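Side-chain contacts in glutamate receptor kainate-like protein (Pleurobrachia bachei, PDB 4ZDM), which binds glycine in its ligand-binding domain and probably serves as a subunit of a glycine-activated ion channel of the ionotropic glutamate receptor family: residues 143-147 with 148-152; 96-99 with 100-103; 247-250 with 251-255. All coordinates share one frame; numbering follows the deposited sequence. Where two conformers were deposited one is given.

Contact 1: residues 143-147 with 148-152; sequences VVDSR and NPELL. With NA (sodium ion), chain E; GLY (glycine), chain B.
The guanidinium of Arg147 has the CA of the bound glycine over the centre of one face, 3.7 Å above the plane, while Pro149 CD comes to it obliquely. Further back, Pro149 CD is 3.7 Å from Arg147 CG. The charge is paired with Glu17 and Asp190, and Phe66 makes a cation-pi contact.

The other flat groups are the carboxylates of Asp145 and Glu150, their planes 81° apart. A sodium ion joins them. Asp145 OD1 binds the sodium at 2.4 Å. Glu150 was deposited in two conformers, and its polar bonds given here hold for one of them, so how fully the site takes this form is in doubt. In that conformer Glu150 OE2 binds the sodium at 2.3 Å. Glu150 OE1 accepts from Ser146 N at 3.1 Å, the donor 36° out of the carboxylate plane. Water 2 bridges Asp145 OD1 and Glu150 OE1. With CG anti to the backbone N (chi1 179°) and the chain extended, Glu150 reaches from the first helical turn back to the preceding turn. Glu150 CB packs 3.8 Å from Val143 CG2.

Asn148 N donates to glycine O at 2.9 Å. A type II turn from Val144 to Arg147 thus leads from strand 140-144 into helix 148-155, whose N-terminal end binds the ligand carboxylate, as in other ionotropic glutamate receptor ligand-binding domains.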
ATOM      1  N   VAL A 143      20.173  26.370   3.983  1.00 13.96           N
ATOM      2  CA  VAL A 143      18.837  25.773   4.070  1.00 13.14           C
ATOM      3  C   VAL A 143      18.937  24.337   3.584  1.00 13.73           C
ATOM      4  O   VAL A 143      19.850  24.003   2.788  1.00 14.26           O
ATOM      5  CB  VAL A 143      17.779  26.565   3.249  1.00 13.27           C
ATOM      6  CG1 VAL A 143      17.614  27.921   3.793  1.00 15.53           C
ATOM      7  CG2 VAL A 143      18.111  26.589   1.785  1.00 14.61           C
ATOM      8  N   VAL A 144      18.012  23.487   4.009  1.00 11.75           N
ATOM      9  CA  VAL A 144      17.917  22.107   3.529  1.00 11.66           C
ATOM     10  C   VAL A 144      17.254  22.030   2.170  1.00 13.85           C
ATOM     11  O   VAL A 144      16.198  22.608   1.956  1.00 13.15           O
ATOM     12  CB  VAL A 144      17.153  21.220   4.486  1.00 12.41           C
ATOM     13  CG1 VAL A 144      17.197  19.774   4.096  1.00 13.56           C
ATOM     14  CG2 VAL A 144      17.670  21.364   5.894  1.00 12.67           C
ATOM     15  N   ASP A 145      17.849  21.280   1.256  1.00 12.41           N
ATOM     16  CA  ASP A 145      17.202  21.046  -0.025  1.00 15.35           C
ATOM     17  C   ASP A 145      15.907  20.281   0.154  1.00 12.06           C
ATOM     18  O   ASP A 145      15.830  19.341   0.944  1.00 14.43           O
ATOM     19  CB  ASP A 145      18.111  20.239  -0.959  1.00 16.84           C
ATOM     20  CG  ASP A 145      17.438  19.898  -2.276  1.00 21.22           C
ATOM     21  OD1 ASP A 145      17.380  20.786  -3.149  1.00 27.38           O
ATOM     22  OD2 ASP A 145      16.920  18.780  -2.408  1.00 24.13           O
ATOM     23  N   SER A 146      14.896  20.681  -0.617  1.00 13.05           N
ATOM     24  CA  SER A 146      13.604  19.972  -0.693  1.00 12.84           C
ATOM     25  C   SER A 146      12.902  19.923   0.653  1.00 14.36           C
ATOM     26  O   SER A 146      12.149  18.996   0.941  1.00 16.58           O
ATOM     27  CB  SER A 146      13.775  18.565  -1.264  1.00 16.31           C
ATOM     28  OG  SER A 146      14.213  18.631  -2.631  1.00 16.78           O
ATOM     29  N   ARG A 147      13.056  20.972   1.443  1.00 12.45           N
ATOM     30  CA  ARG A 147      12.364  21.134   2.706  1.00 10.51           C
ATOM     31  C   ARG A 147      11.663  22.499   2.664  1.00 10.24           C
ATOM     32  O   ARG A 147      11.989  23.337   1.849  1.00 12.77           O
ATOM     33  CB  ARG A 147      13.369  21.024   3.867  1.00 10.36           C
ATOM     34  CG  ARG A 147      12.787  20.961   5.224  1.00 10.68           C
ATOM     35  CD  ARG A 147      13.892  21.005   6.266  1.00 12.38           C
ATOM     36  NE  ARG A 147      13.481  21.227   7.639  1.00 11.43           N
ATOM     37  CZ  ARG A 147      13.132  20.280   8.475  1.00 10.43           C
ATOM     38  NH1 ARG A 147      12.992  19.020   8.064  1.00 14.24           N
ATOM     39  NH2 ARG A 147      12.851  20.619   9.729  1.00 11.09           N
ATOM     40  N   ASN A 148      10.647  22.701   3.504  1.00 10.14           N
ATOM     41  CA  ASN A 148       9.812  23.897   3.414  1.00  9.57           C
ATOM     42  C   ASN A 148      10.507  25.260   3.499  1.00 10.95           C
ATOM     43  O   ASN A 148      10.138  26.154   2.742  1.00 11.47           O
ATOM     44  CB  ASN A 148       8.750  23.781   4.498  1.00  9.87           C
ATOM     45  CG  ASN A 148       7.942  25.060   4.692  1.00  9.75           C
ATOM     46  OD1 ASN A 148       7.146  25.462   3.845  1.00 11.78           O
ATOM     47  ND2 ASN A 148       8.134  25.692   5.858  1.00 11.87           N
ATOM     48  N   PRO A 149      11.515  25.466   4.367  1.00 10.45           N
ATOM     49  CA  PRO A 149      12.115  26.807   4.352  1.00 10.09           C
ATOM     50  C   PRO A 149      12.647  27.244   2.985  1.00 13.52           C
ATOM     51  O   PRO A 149      12.340  28.366   2.607  1.00 12.71           O
ATOM     52  CB  PRO A 149      13.239  26.708   5.408  1.00 11.69           C
ATOM     53  CG  PRO A 149      12.697  25.628   6.349  1.00 10.37           C
ATOM     54  CD  PRO A 149      12.093  24.630   5.435  1.00 11.77           C
ATOM     55  N   GLU A 150      13.371  26.380   2.260  0.67 12.08           N
ATOM     56  CA  GLU A 150      13.886  26.715   0.938  0.67 14.13           C
ATOM     57  C   GLU A 150      12.695  27.033   0.039  0.67 14.94           C
ATOM     58  O   GLU A 150      12.737  28.033  -0.672  0.67 14.33           O
ATOM     59  CB  GLU A 150      14.696  25.567   0.361  0.67 15.55           C
ATOM     60  CG  GLU A 150      15.252  25.838  -1.037  0.67 19.90           C
ATOM     61  CD  GLU A 150      15.754  24.580  -1.741  0.67 31.52           C
ATOM     62  OE1 GLU A 150      15.047  23.540  -1.776  0.67 33.44           O
ATOM     63  OE2 GLU A 150      16.883  24.652  -2.272  0.67 33.05           O
ATOM     64  N   LEU A 151      11.663  26.185   0.081  1.00 11.79           N
ATOM     65  CA  LEU A 151      10.509  26.293  -0.818  1.00 15.13           C
ATOM     66  C   LEU A 151       9.828  27.626  -0.536  1.00 14.48           C
ATOM     67  O   LEU A 151       9.436  28.325  -1.464  1.00 18.71           O
ATOM     68  CB  LEU A 151       9.510  25.136  -0.638  1.00 19.12           C
ATOM     69  CG  LEU A 151       9.635  23.714  -1.197  1.00 37.40           C
ATOM     70  CD1 LEU A 151       8.239  22.967  -1.076  1.00 33.69           C
ATOM     71  CD2 LEU A 151      10.098  23.716  -2.627  1.00 45.55           C
ATOM     72  N   LEU A 152       9.616  27.968   0.744  0.61 14.68           N
ATOM     73  CA  LEU A 152       9.040  29.265   1.113  0.61 11.20           C
ATOM     74  C   LEU A 152       9.806  30.458   0.679  0.61 20.56           C
ATOM     75  O   LEU A 152       9.246  31.442   0.195  0.61 21.35           O
ATOM     76  CB  LEU A 152       8.904  29.410   2.637  0.61 20.21           C
ATOM     77  CG  LEU A 152       7.742  28.706   3.260  0.61 14.44           C
ATOM     78  CD1 LEU A 152       7.768  28.981   4.769  0.61 13.30           C
ATOM     79  CD2 LEU A 152       6.380  29.100   2.627  0.61 15.78           C
TER
HETATM   80 NA    NA E 304      18.224  23.035  -3.293  0.73 36.45          NA
HETATM   81  N   GLY B 301       8.710  20.198   8.339  1.00 13.76           N
HETATM   82  CA  GLY B 301       9.588  20.248   7.141  1.00 10.93           C
HETATM   83  C   GLY B 301       8.864  20.227   5.841  1.00 11.46           C
HETATM   84  O   GLY B 301       9.465  20.391   4.767  1.00 10.01           O
HETATM   85  OXT GLY B 301       7.612  20.028   5.808  1.00  9.68           O
HETATM   86  O   HOH W   1      14.775  24.253   3.613  1.00 12.36           O
HETATM   87  O   HOH W   2      15.040  22.055  -3.783  1.00 44.31           O
HETATM   88  O   HOH W   3      18.540  24.588  -5.416  1.00 47.68           O

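Contact 2: residues 96-99 with 100-103; sequences SNNA and VRKA. With GLY (glycine), chain B.
Asn98 turns its CG between its own backbone N and carbonyl carbon (chi1 64°), which swings the amide over the start of helix 99-102. There Asn98 OD1 accepts from Arg101 N at 2.9 Å, almost straight at 176°. Asn98 holds the N-cap position, and this is its capping bond. Asn98 O also takes Lys102 N at 2.9 Å. Asn98 ND2 turns the other way, to Asn148 OD1.

Arg101 sets CG anti to its carbonyl carbon (chi1 -66°) and runs extended to NE. The chain crosses the Asn98 amide at a slant, with Arg101 CG 3.3 Å from Asn98 OD1. Beyond it, Arg101 NH1 donates to Ser96 O at 3.0 Å, on a lone pair in the carbonyl plane. Arg101 NH1 also donates to OXT of the bound glycine at 2.8 Å, and Arg101 NH2 donates to glycine O at 2.9 Å. Ser96 N completes the grip on glycine OXT at 2.9 Å. Ser96 OG has Glu191 as its main partner.

This is the arginine that pairs with the ligand carboxylate in ionotropic glutamate receptors. Both ligand oxygens are held by one guanidinium, and the bond to Ser96 O limits its rotation. The cationic group is consistent with a ligand bound as its carboxylate.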
ATOM      1  N   SER A  96       4.958  20.958   6.584  1.00  6.84           N
ATOM      2  CA  SER A  96       4.633  22.353   6.488  1.00  5.51           C
ATOM      3  C   SER A  96       3.728  22.636   5.305  1.00  7.70           C
ATOM      4  O   SER A  96       3.994  22.253   4.152  1.00  8.64           O
ATOM      5  CB  SER A  96       5.916  23.161   6.362  1.00  8.82           C
ATOM      6  OG  SER A  96       6.753  22.761   7.430  1.00 10.53           O
ATOM      7  N   ASN A  97       2.651  23.387   5.591  1.00  7.92           N
ATOM      8  CA  ASN A  97       1.668  23.774   4.604  1.00  8.68           C
ATOM      9  C   ASN A  97       2.148  25.037   3.938  1.00 10.85           C
ATOM     10  O   ASN A  97       2.248  26.090   4.562  1.00 11.84           O
ATOM     11  CB  ASN A  97       0.325  23.960   5.316  1.00  8.83           C
ATOM     12  CG  ASN A  97      -0.793  24.323   4.412  1.00 11.65           C
ATOM     13  OD1 ASN A  97      -0.583  24.820   3.301  1.00 13.45           O
ATOM     14  ND2 ASN A  97      -2.024  24.037   4.880  1.00 12.52           N
ATOM     15  N   ASN A  98       2.513  24.915   2.674  1.00  9.78           N
ATOM     16  CA  ASN A  98       2.877  26.079   1.866  1.00  9.29           C
ATOM     17  C   ASN A  98       2.106  26.004   0.569  1.00 10.00           C
ATOM     18  O   ASN A  98       1.522  24.961   0.188  1.00 11.00           O
ATOM     19  CB  ASN A  98       4.395  26.209   1.651  1.00 12.29           C
ATOM     20  CG  ASN A  98       4.996  25.083   0.859  1.00 14.37           C
ATOM     21  OD1 ASN A  98       4.502  24.709  -0.191  1.00 17.08           O
ATOM     22  ND2 ASN A  98       6.112  24.580   1.335  1.00 14.17           N
ATOM     23  N   ALA A  99       2.054  27.135  -0.142  1.00  9.92           N
ATOM     24  CA  ALA A  99       1.192  27.235  -1.298  1.00 12.23           C
ATOM     25  C   ALA A  99       1.645  26.354  -2.436  1.00 10.48           C
ATOM     26  O   ALA A  99       0.799  25.819  -3.169  1.00 15.46           O
ATOM     27  CB  ALA A  99       1.120  28.708  -1.770  1.00 15.60           C
ATOM     28  N   VAL A 100       2.927  26.144  -2.587  1.00 11.92           N
ATOM     29  CA  VAL A 100       3.357  25.285  -3.686  1.00 10.75           C
ATOM     30  C   VAL A 100       2.911  23.820  -3.465  1.00 13.39           C
ATOM     31  O   VAL A 100       2.448  23.151  -4.405  1.00 15.48           O
ATOM     32  CB  VAL A 100       4.834  25.374  -3.885  1.00 15.39           C
ATOM     33  CG1 VAL A 100       5.205  24.496  -5.047  1.00 18.72           C
ATOM     34  CG2 VAL A 100       5.246  26.804  -4.235  1.00 24.91           C
ATOM     35  N   ARG A 101       3.052  23.305  -2.236  1.00 10.90           N
ATOM     36  CA  ARG A 101       2.525  21.997  -1.935  1.00  8.74           C
ATOM     37  C   ARG A 101       1.025  21.902  -2.001  1.00  9.22           C
ATOM     38  O   ARG A 101       0.500  20.904  -2.520  1.00  9.60           O
ATOM     39  CB  ARG A 101       2.998  21.593  -0.537  1.00  9.06           C
ATOM     40  CG  ARG A 101       4.508  21.396  -0.426  1.00  9.78           C
ATOM     41  CD  ARG A 101       4.947  21.192   1.016  1.00  9.70           C
ATOM     42  NE  ARG A 101       6.373  20.838   1.053  1.00 10.36           N
ATOM     43  CZ  ARG A 101       7.011  20.577   2.179  1.00  7.91           C
ATOM     44  NH1 ARG A 101       6.417  20.765   3.363  1.00  9.83           N
ATOM     45  NH2 ARG A 101       8.260  20.148   2.164  1.00  9.74           N
ATOM     46  N   LYS A 102       0.319  22.892  -1.475  1.00  9.48           N
ATOM     47  CA  LYS A 102      -1.137  22.866  -1.402  1.00 10.79           C
ATOM     48  C   LYS A 102      -1.765  22.857  -2.808  1.00 12.68           C
ATOM     49  O   LYS A 102      -2.929  22.420  -2.963  1.00 13.41           O
ATOM     50  CB  LYS A 102      -1.642  24.041  -0.553  1.00 13.91           C
ATOM     51  CG  LYS A 102      -3.134  24.011  -0.243  1.00 24.99           C
ATOM     52  CD  LYS A 102      -3.521  25.287   0.499  1.00 43.41           C
ATOM     53  CE  LYS A 102      -4.946  25.762   0.161  1.00 54.59           C
ATOM     54  NZ  LYS A 102      -5.157  27.239   0.480  1.00 57.11           N
ATOM     55  N   ALA A 103      -1.014  23.294  -3.827  1.00 12.25           N
ATOM     56  CA  ALA A 103      -1.539  23.197  -5.191  1.00 15.76           C
ATOM     57  C   ALA A 103      -1.774  21.757  -5.599  1.00 14.75           C
ATOM     58  O   ALA A 103      -2.625  21.465  -6.424  1.00 14.88           O
ATOM     59  CB  ALA A 103      -0.571  23.842  -6.155  1.00 18.90           C
TER
HETATM   60  N   GLY B 301       8.710  20.198   8.339  1.00 13.76           N
HETATM   61  CA  GLY B 301       9.588  20.248   7.141  1.00 10.93           C
HETATM   62  C   GLY B 301       8.864  20.227   5.841  1.00 11.46           C
HETATM   63  O   GLY B 301       9.465  20.391   4.767  1.00 10.01           O
HETATM   64  OXT GLY B 301       7.612  20.028   5.808  1.00  9.68           O

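Contact 3: residues 247-250 with 251-255; sequences LYAK and YENQK
Lys250 lies beside both Tyr251 and Gln254, and all three point the same way. Lys250 CB lies against Tyr251 N. Lys250 CG is 4.0 Å from Gln254 NE2, and CD passes the same amide. At chi3 (75°) the chain bends, and this brings Lys250 CE to 3.8 Å from Tyr251 CE2, oblique to the ring. NZ then makes a weak bond to water 5, which also accepts from Gln254 NE2 at 2.7 Å. The main partner of NZ is Glu43 of helix 40-52, in a salt bridge. Glu43 also bonds to Tyr251 OH, so the lysine and the tyrosine meet the same carboxylate. Replacing Lys250 by alanine removes the ammonium and CE, which would probably leave Glu43 with the Tyr251 hydroxyl but without its salt-bridge mate, and the Tyr251 ring without its contact to CE.

Tyr251 turns its edge to the preceding turn, with Tyr251 CD2 3.3 Å from Leu247 O. Tyr251 N donates to Leu247 O at 3.1 Å. Leu247 itself packs against helix 40-52.

Another pair follows the same four-residue spacing. Tyr248 CD1 is 3.7 Å from Glu252 OE1, which lies at the ring edge. The ring and carboxylate planes stand 80° apart. Water 4 joins their ends, 2.8 Å from Tyr248 OH and donating to Glu252 OE2 at 3.1 Å.

The two groups of polar contacts differ in chemistry. Lys250 and Tyr251 bind one carboxylate of helix 40-52 directly, and so tie two helices together. Tyr248 and Glu252 are linked through water within one helix.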
ATOM      1  N   LEU A 247       1.936  16.518  24.573  1.00 13.26           N
ATOM      2  CA  LEU A 247       2.913  15.585  23.983  1.00 12.20           C
ATOM      3  C   LEU A 247       4.192  16.283  23.666  1.00 12.95           C
ATOM      4  O   LEU A 247       5.271  15.753  23.920  1.00 13.17           O
ATOM      5  CB  LEU A 247       2.339  14.926  22.713  1.00 13.03           C
ATOM      6  CG  LEU A 247       1.285  13.876  22.882  1.00 14.99           C
ATOM      7  CD1 LEU A 247       0.621  13.530  21.580  1.00 14.84           C
ATOM      8  CD2 LEU A 247       1.944  12.612  23.496  1.00 17.61           C
ATOM      9  N   TYR A 248       4.094  17.453  23.050  1.00 12.31           N
ATOM     10  CA  TYR A 248       5.294  18.185  22.685  1.00 12.37           C
ATOM     11  C   TYR A 248       6.114  18.500  23.926  1.00 14.45           C
ATOM     12  O   TYR A 248       7.333  18.278  23.974  1.00 14.09           O
ATOM     13  CB  TYR A 248       4.942  19.456  21.930  1.00 14.12           C
ATOM     14  CG  TYR A 248       6.125  20.078  21.237  1.00 14.03           C
ATOM     15  CD1 TYR A 248       6.988  20.898  21.948  1.00 16.15           C
ATOM     16  CD2 TYR A 248       6.390  19.828  19.908  1.00 12.56           C
ATOM     17  CE1 TYR A 248       8.090  21.439  21.339  1.00 16.02           C
ATOM     18  CE2 TYR A 248       7.465  20.396  19.287  1.00 13.75           C
ATOM     19  CZ  TYR A 248       8.304  21.180  19.994  1.00 14.44           C
ATOM     20  OH  TYR A 248       9.410  21.744  19.394  1.00 18.66           O
ATOM     21  N   ALA A 249       5.449  19.008  24.940  1.00 14.91           N
ATOM     22  CA  ALA A 249       6.149  19.309  26.196  1.00 17.48           C
ATOM     23  C   ALA A 249       6.770  18.083  26.826  1.00 16.36           C
ATOM     24  O   ALA A 249       7.904  18.146  27.396  1.00 19.37           O
ATOM     25  CB  ALA A 249       5.185  19.993  27.170  1.00 18.62           C
ATOM     26  N   LYS A 250       6.102  16.932  26.756  1.00 16.55           N
ATOM     27  CA  LYS A 250       6.677  15.723  27.302  1.00 15.83           C
ATOM     28  C   LYS A 250       8.007  15.384  26.628  1.00 15.98           C
ATOM     29  O   LYS A 250       9.006  15.023  27.305  1.00 18.52           O
ATOM     30  CB  LYS A 250       5.700  14.562  27.166  1.00 17.68           C
ATOM     31  CG  LYS A 250       6.251  13.255  27.672  1.00 19.73           C
ATOM     32  CD  LYS A 250       5.264  12.118  27.566  1.00 20.03           C
ATOM     33  CE  LYS A 250       5.153  11.672  26.142  1.00 19.93           C
ATOM     34  NZ  LYS A 250       4.285  10.471  26.114  1.00 28.03           N
ATOM     35  N   TYR A 251       8.055  15.450  25.295  1.00 13.66           N
ATOM     36  CA  TYR A 251       9.289  15.130  24.614  1.00 14.46           C
ATOM     37  C   TYR A 251      10.359  16.184  24.817  1.00 17.28           C
ATOM     38  O   TYR A 251      11.545  15.839  24.951  1.00 17.90           O
ATOM     39  CB  TYR A 251       9.009  14.911  23.101  1.00 14.37           C
ATOM     40  CG  TYR A 251       8.468  13.525  22.828  1.00 14.53           C
ATOM     41  CD1 TYR A 251       9.318  12.461  22.638  1.00 15.78           C
ATOM     42  CD2 TYR A 251       7.119  13.266  22.829  1.00 12.70           C
ATOM     43  CE1 TYR A 251       8.841  11.205  22.442  1.00 15.28           C
ATOM     44  CE2 TYR A 251       6.612  11.993  22.665  1.00 12.69           C
ATOM     45  CZ  TYR A 251       7.474  10.962  22.457  1.00 15.23           C
ATOM     46  OH  TYR A 251       7.038   9.690  22.263  1.00 16.63           O
ATOM     47  N   GLU A 252       9.963  17.455  24.894  1.00 17.49           N
ATOM     48  CA  GLU A 252      10.888  18.546  25.189  1.00 19.88           C
ATOM     49  C   GLU A 252      11.550  18.328  26.550  1.00 23.73           C
ATOM     50  O   GLU A 252      12.742  18.519  26.719  1.00 25.87           O
ATOM     51  CB  GLU A 252      10.113  19.853  25.180  1.00 28.09           C
ATOM     52  CG  GLU A 252      10.780  21.059  24.648  1.00 45.61           C
ATOM     53  CD  GLU A 252       9.787  22.223  24.626  1.00 54.14           C
ATOM     54  OE1 GLU A 252       8.638  22.026  25.096  1.00 54.56           O
ATOM     55  OE2 GLU A 252      10.140  23.320  24.154  1.00 59.17           O
ATOM     56  N   ASN A 253      10.760  17.888  27.508  1.00 20.21           N
ATOM     57  CA  ASN A 253      11.290  17.637  28.856  1.00 23.98           C
ATOM     58  C   ASN A 253      12.109  16.344  28.969  1.00 24.34           C
ATOM     59  O   ASN A 253      12.967  16.231  29.858  1.00 30.65           O
ATOM     60  CB  ASN A 253      10.134  17.623  29.849  1.00 26.92           C
ATOM     61  CG  ASN A 253       9.521  19.001  30.035  1.00 45.43           C
ATOM     62  OD1 ASN A 253      10.233  20.008  30.025  1.00 55.96           O
ATOM     63  ND2 ASN A 253       8.199  19.060  30.191  1.00 52.88           N
ATOM     64  N   GLN A 254      11.867  15.366  28.109  1.00 25.45           N
ATOM     65  CA  GLN A 254      12.652  14.129  28.086  1.00 24.77           C
ATOM     66  C   GLN A 254      14.070  14.397  27.589  1.00 29.51           C
ATOM     67  O   GLN A 254      14.968  13.595  27.821  1.00 34.07           O
ATOM     68  CB  GLN A 254      12.015  13.050  27.200  1.00 28.23           C
ATOM     69  CG  GLN A 254      10.786  12.397  27.784  1.00 33.37           C
ATOM     70  CD  GLN A 254      10.243  11.267  26.932  1.00 36.53           C
ATOM     71  OE1 GLN A 254      10.763  10.975  25.848  1.00 36.81           O
ATOM     72  NE2 GLN A 254       9.182  10.614  27.428  1.00 44.14           N
ATOM     73  N   LYS A 255      14.287  15.507  26.898  1.00 31.13           N
ATOM     74  CA  LYS A 255      15.615  15.787  26.355  1.00 36.94           C
ATOM     75  C   LYS A 255      16.463  16.476  27.432  1.00 34.85           C
ATOM     76  O   LYS A 255      16.144  17.599  27.828  1.00 40.08           O
ATOM     77  CB  LYS A 255      15.525  16.651  25.079  1.00 28.02           C
ATOM     78  CG  LYS A 255      16.876  17.004  24.544  1.00 33.29           C
ATOM     79  CD  LYS A 255      16.821  17.592  23.165  1.00 22.01           C
ATOM     80  CE  LYS A 255      18.193  18.151  22.811  1.00 30.06           C
ATOM     81  NZ  LYS A 255      18.317  18.444  21.373  1.00 28.16           N
TER
HETATM   82  O   HOH W   4      10.754  23.535  21.112  1.00 22.00           O
HETATM   83  O   HOH W   5       7.215   8.981  26.684  1.00 46.03           O

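Contacts 1 and 2 are neighbours with centres about 12 Å apart, and both touch the bound glycine. They meet through their asparagines and Leu151. Contact 1 is mostly buried and contact 2 partly so. Each covers the start of a helix, yet only contact 1 adds a metal. Contact 3 lies on the opposite side of the chain's centre, about 26 and 28 Å from them centre to centre. It sits near the end of the last helix, part core and part surface. Its chemistry is that of a helix flank. By contrast, contact 2 offers the ligand carboxylate a charge and an N-H, and contact 1 an N-H from the helix start.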